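Local atomic coordinates of eukaryotic initiation factor 4F subunit p150 (Saccharomyces cerevisiae, PDB entry 2VSO), a protein that scaffolds the eIF4F complex at the mRNA cap, where the translation apparatus begins to assemble, and interacts with the polyadenylate-binding protein, here as its middle, eIF4A-binding domain. Residues A77-E80 with Q81-K85; Q244-D247 with S248-I252. All blocks are in the same frame, centred on the assembly; numbering follows the deposited sequence.

Interaction 1: A77-E80 with Q81-K85; sequences AVIE and QIFLK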
loop_
_atom_site.group_PDB
_atom_site.type_symbol
_atom_site.label_atom_id
_atom_site.label_comp_id
_atom_site.label_asym_id
_atom_site.label_seq_id
_atom_site.Cartn_x
_atom_site.Cartn_y
_atom_site.Cartn_z
ATOM N N ALA C 77 -20.129 22.719 -9.741
ATOM C CA ALA C 77 -20.398 21.298 -9.785
ATOM C C ALA C 77 -19.077 20.513 -9.893
ATOM O O ALA C 77 -18.906 19.454 -9.285
ATOM C CB ALA C 77 -21.333 20.986 -10.941
ATOM N N VAL C 78 -18.151 21.077 -10.656
ATOM C CA VAL C 78 -16.806 20.561 -10.818
ATOM C C VAL C 78 -16.000 20.619 -9.522
ATOM O O VAL C 78 -15.372 19.634 -9.151
ATOM C CB VAL C 78 -16.064 21.338 -11.906
ATOM C CG1 VAL C 78 -14.555 21.202 -11.734
ATOM C CG2 VAL C 78 -16.519 20.874 -13.277
ATOM N N ILE C 79 -16.014 21.759 -8.834
ATOM C CA ILE C 79 -15.357 21.849 -7.524
ATOM C C ILE C 79 -15.906 20.780 -6.583
ATOM O O ILE C 79 -15.162 20.124 -5.867
ATOM C CB ILE C 79 -15.566 23.220 -6.824
ATOM C CG1 ILE C 79 -14.955 24.378 -7.621
ATOM C CG2 ILE C 79 -14.994 23.186 -5.432
ATOM C CD1 ILE C 79 -13.830 23.975 -8.514
ATOM N N GLU C 80 -17.219 20.615 -6.576
ATOM C CA GLU C 80 -17.858 19.744 -5.605
ATOM C C GLU C 80 -17.450 18.297 -5.839
ATOM O O GLU C 80 -17.364 17.493 -4.905
ATOM C CB GLU C 80 -19.364 19.869 -5.710
ATOM C CG GLU C 80 -20.121 18.952 -4.773
ATOM C CD GLU C 80 -21.571 18.762 -5.181
ATOM O OE1 GLU C 80 -22.341 18.206 -4.372
ATOM O OE2 GLU C 80 -21.934 19.162 -6.310
ATOM N N GLN C 81 -17.196 17.978 -7.100
ATOM C CA GLN C 81 -16.820 16.631 -7.480
ATOM C C GLN C 81 -15.352 16.348 -7.186
ATOM O O GLN C 81 -14.980 15.205 -6.921
ATOM C CB GLN C 81 -17.090 16.405 -8.961
ATOM C CG GLN C 81 -18.502 16.018 -9.281
ATOM C CD GLN C 81 -18.671 15.704 -10.753
ATOM O OE1 GLN C 81 -18.118 14.726 -11.259
ATOM N NE2 GLN C 81 -19.439 16.533 -11.451
ATOM N N ILE C 82 -14.520 17.384 -7.254
ATOM C CA ILE C 82 -13.107 17.236 -6.947
ATOM C C ILE C 82 -12.955 16.968 -5.465
ATOM O O ILE C 82 -12.106 16.178 -5.059
ATOM C CB ILE C 82 -12.280 18.477 -7.326
ATOM C CG1 ILE C 82 -12.283 18.674 -8.840
ATOM C CG2 ILE C 82 -10.851 18.314 -6.838
ATOM C CD1 ILE C 82 -11.534 19.899 -9.296
ATOM N N PHE C 83 -13.790 17.618 -4.662
ATOM C CA PHE C 83 -13.798 17.372 -3.221
ATOM C C PHE C 83 -14.267 15.967 -2.883
ATOM O O PHE C 83 -13.672 15.290 -2.044
ATOM C CB PHE C 83 -14.658 18.388 -2.478
ATOM C CG PHE C 83 -13.915 19.614 -2.053
ATOM C CD1 PHE C 83 -13.733 19.899 -0.709
ATOM C CD2 PHE C 83 -13.396 20.491 -2.992
ATOM C CE1 PHE C 83 -13.060 21.046 -0.311
ATOM C CE2 PHE C 83 -12.707 21.629 -2.595
ATOM C CZ PHE C 83 -12.536 21.903 -1.254
ATOM N N LEU C 84 -15.339 15.526 -3.527
ATOM C CA LEU C 84 -15.830 14.173 -3.295
ATOM C C LEU C 84 -14.741 13.146 -3.647
ATOM O O LEU C 84 -14.530 12.186 -2.909
ATOM C CB LEU C 84 -17.125 13.928 -4.077
ATOM C CG LEU C 84 -18.311 14.818 -3.671
ATOM C CD1 LEU C 84 -19.496 14.611 -4.587
ATOM C CD2 LEU C 84 -18.725 14.578 -2.240
ATOM N N LYS C 85 -14.045 13.362 -4.761
ATOM C CA LYS C 85 -12.928 12.513 -5.161
ATOM C C LYS C 85 -11.796 12.587 -4.148
ATOM O O LYS C 85 -11.293 11.565 -3.701
ATOM C CB LYS C 85 -12.384 12.916 -6.533
ATOM C CG LYS C 85 -12.489 11.828 -7.612
ATOM C CD LYS C 85 -11.529 10.688 -7.330
ATOM C CE LYS C 85 -12.005 9.372 -7.906
ATOM N NZ LYS C 85 -11.488 9.110 -9.272
#
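The carbonyl oxygen of Ile-79 accepts two backbone amides: Phe-83 N at 3.1 Å in a fairly straight bond (N-H...O 160°) and Ile-82 N in a weak, strongly bent one. Val-78 O is shared in the same manner, firmly by Ile-82 N and weakly by Gln-81 N, so at this point the helix mixes its i to i+4 bonds with i to i+3 ones. In each of two pairs, apolar side chains one turn apart lie alongside each other. Val-78 CG1 lies anti to its own backbone N (chi1 158°), which brings it within 4.1 Å of Ile-82 CD1, the end of a chain carried forward past Val-78 O. In the second pair Ile-79 CG2 reaches the CD2-CE2 rim of the Phe-83 ring obliquely, 4.0 Å from Phe-83 CE2. Ile-79 O sits at the edge of the same ring, near its plane. A serine in place of Phe-83 would probably leave a gap beside Ile-79 CG2 and strip Phe-179 of the ring it meets edge-to-face. On a more exposed side, Leu-84 N bonds to Glu-80 O, and the leucine side chain lies beside that oxygen. The aliphatic part of Gln-81 passes Ala-77 O, and its NE2 makes a weak bond to Val-36 O. Phe-83 also touches helices 122-139 and 163-185, and Ile-82 touches helix 93-106, the packing of a helix held between several others in the all-helical, HEAT-like MIF4G domain.

Interaction 2: Q244-D247 with S248-I252; sequences QLLD and SLFGI
Phe-250 N donates to Leu-246 O over 2.8 Å, nearly along the C=O axis and almost straight at 166°. The same oxygen lies near the plane of the Phe-250 ring, at its edge beside CD1, and Phe-250 CD1 also approaches Leu-246 CB at 4.2 Å. Leu-246 reaches a second partner through its CD2 methyl, which meets Leu-249 CD2 at 4.0 Å as the two leucines cross obliquely. Leu-249 CG stands anti to the backbone N (chi1 173°), beside the carbonyl carbon, and this carries its methyl toward that meeting. Two residues before Leu-246, Gln-244 O takes two weak bonds from Ser-248, from N at 3.4 Å and from the hydroxyl OG at 3.3 Å, the serine thus folding back on its own helix. Gly-251 N bonds to Asp-247 O, one residue further along than the Phe-250 bond. The Asp-247 carboxylate finds its mate elsewhere, OD1 forming a salt bridge with Arg-277 NH2. Outward from here, Leu-246 and Phe-250 rest on Leu-221 of helix 211-228 and on Arg-277 of helix 264-278, while Leu-245 and Leu-249 press against helix 191-206, so helix 242-257 packs against three neighbouring helices.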
loop_
_atom_site.group_PDB
_atom_site.type_symbol
_atom_site.label_atom_id
_atom_site.label_comp_id
_atom_site.label_asym_id
_atom_site.label_seq_id
_atom_site.Cartn_x
_atom_site.Cartn_y
_atom_site.Cartn_z
ATOM N N GLN C 244 -0.528 30.031 19.158
ATOM C CA GLN C 244 -1.219 29.803 20.422
ATOM C C GLN C 244 -2.195 28.635 20.356
ATOM O O GLN C 244 -2.539 28.054 21.380
ATOM C CB GLN C 244 -1.976 31.059 20.853
ATOM C CG GLN C 244 -1.121 32.295 21.026
ATOM C CD GLN C 244 -1.951 33.564 21.025
ATOM O OE1 GLN C 244 -3.013 33.627 20.402
ATOM N NE2 GLN C 244 -1.471 34.582 21.721
ATOM N N LEU C 245 -2.664 28.313 19.157
ATOM C CA LEU C 245 -3.572 27.186 18.985
ATOM C C LEU C 245 -2.775 25.885 18.992
ATOM O O LEU C 245 -3.216 24.873 19.537
ATOM C CB LEU C 245 -4.362 27.316 17.683
ATOM C CG LEU C 245 -5.353 26.174 17.452
ATOM C CD1 LEU C 245 -6.613 26.385 18.270
ATOM C CD2 LEU C 245 -5.674 25.979 15.974
ATOM N N LEU C 246 -1.596 25.922 18.379
ATOM C CA LEU C 246 -0.675 24.795 18.417
ATOM C C LEU C 246 -0.213 24.531 19.848
ATOM O O LEU C 246 -0.060 23.383 20.252
ATOM C CB LEU C 246 0.508 25.032 17.483
ATOM C CG LEU C 246 0.173 24.968 15.993
ATOM C CD1 LEU C 246 1.427 25.045 15.143
ATOM C CD2 LEU C 246 -0.628 23.721 15.662
ATOM N N ASP C 247 -0.016 25.593 20.617
ATOM C CA ASP C 247 0.307 25.449 22.031
ATOM C C ASP C 247 -0.718 24.554 22.737
ATOM O O ASP C 247 -0.355 23.564 23.355
ATOM C CB ASP C 247 0.396 26.818 22.705
ATOM C CG ASP C 247 1.610 27.621 22.247
ATOM O OD1 ASP C 247 2.566 27.008 21.721
ATOM O OD2 ASP C 247 1.613 28.865 22.424
ATOM N N SER C 248 -1.997 24.899 22.624
ATOM C CA SER C 248 -3.081 24.111 23.207
ATOM C C SER C 248 -3.067 22.680 22.687
ATOM O O SER C 248 -3.196 21.724 23.452
ATOM C CB SER C 248 -4.447 24.730 22.877
ATOM O OG SER C 248 -4.521 26.099 23.226
ATOM N N LEU C 249 -2.928 22.549 21.374
ATOM C CA LEU C 249 -2.996 21.258 20.706
ATOM C C LEU C 249 -1.874 20.297 21.134
ATOM O O LEU C 249 -2.107 19.108 21.361
ATOM C CB LEU C 249 -2.973 21.475 19.192
ATOM C CG LEU C 249 -2.874 20.272 18.260
ATOM C CD1 LEU C 249 -3.897 19.207 18.616
ATOM C CD2 LEU C 249 -3.025 20.720 16.824
ATOM N N PHE C 250 -0.658 20.820 21.238
ATOM C CA PHE C 250 0.480 20.029 21.672
ATOM C C PHE C 250 0.394 19.665 23.155
ATOM O O PHE C 250 0.951 18.663 23.591
ATOM C CB PHE C 250 1.786 20.736 21.328
ATOM C CG PHE C 250 2.227 20.518 19.909
ATOM C CD1 PHE C 250 1.751 21.321 18.894
ATOM C CD2 PHE C 250 3.101 19.492 19.591
ATOM C CE1 PHE C 250 2.145 21.110 17.590
ATOM C CE2 PHE C 250 3.501 19.282 18.294
ATOM C CZ PHE C 250 3.027 20.088 17.292
ATOM N N GLY C 251 -0.330 20.464 23.925
ATOM C CA GLY C 251 -0.581 20.132 25.310
ATOM C C GLY C 251 -1.579 18.999 25.468
ATOM O O GLY C 251 -1.605 18.323 26.485
ATOM N N ILE C 252 -2.412 18.797 24.458
ATOM C CA ILE C 252 -3.402 17.731 24.482
ATOM C C ILE C 252 -2.715 16.451 24.097
ATOM O O ILE C 252 -3.107 15.368 24.529
ATOM C CB ILE C 252 -4.552 17.996 23.480
ATOM C CG1 ILE C 252 -5.513 19.050 24.029
ATOM C CG2 ILE C 252 -5.314 16.725 23.178
ATOM C CD1 ILE C 252 -6.561 19.443 23.039
#

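How the interactions relate
Interactions 1 and 2 are each confined to a single helix, 73-88 and 242-257 respectively, and follow one another along the chain without overlap. Their centres lie 32 Å apart on opposite sides of the chain's centre, and about 19 Å separates their nearest atoms, so neither touches the other. Both lie in the MIF4G domain. Residues 77-85 pack with helices 33-45, 93-106, 122-139 and 163-185, whereas residues 244-252 meet helices 191-206, 211-228 and 264-278. One site thus belongs to the earlier part of the helical array, the other to its later part, within the eIF4A-binding middle domain.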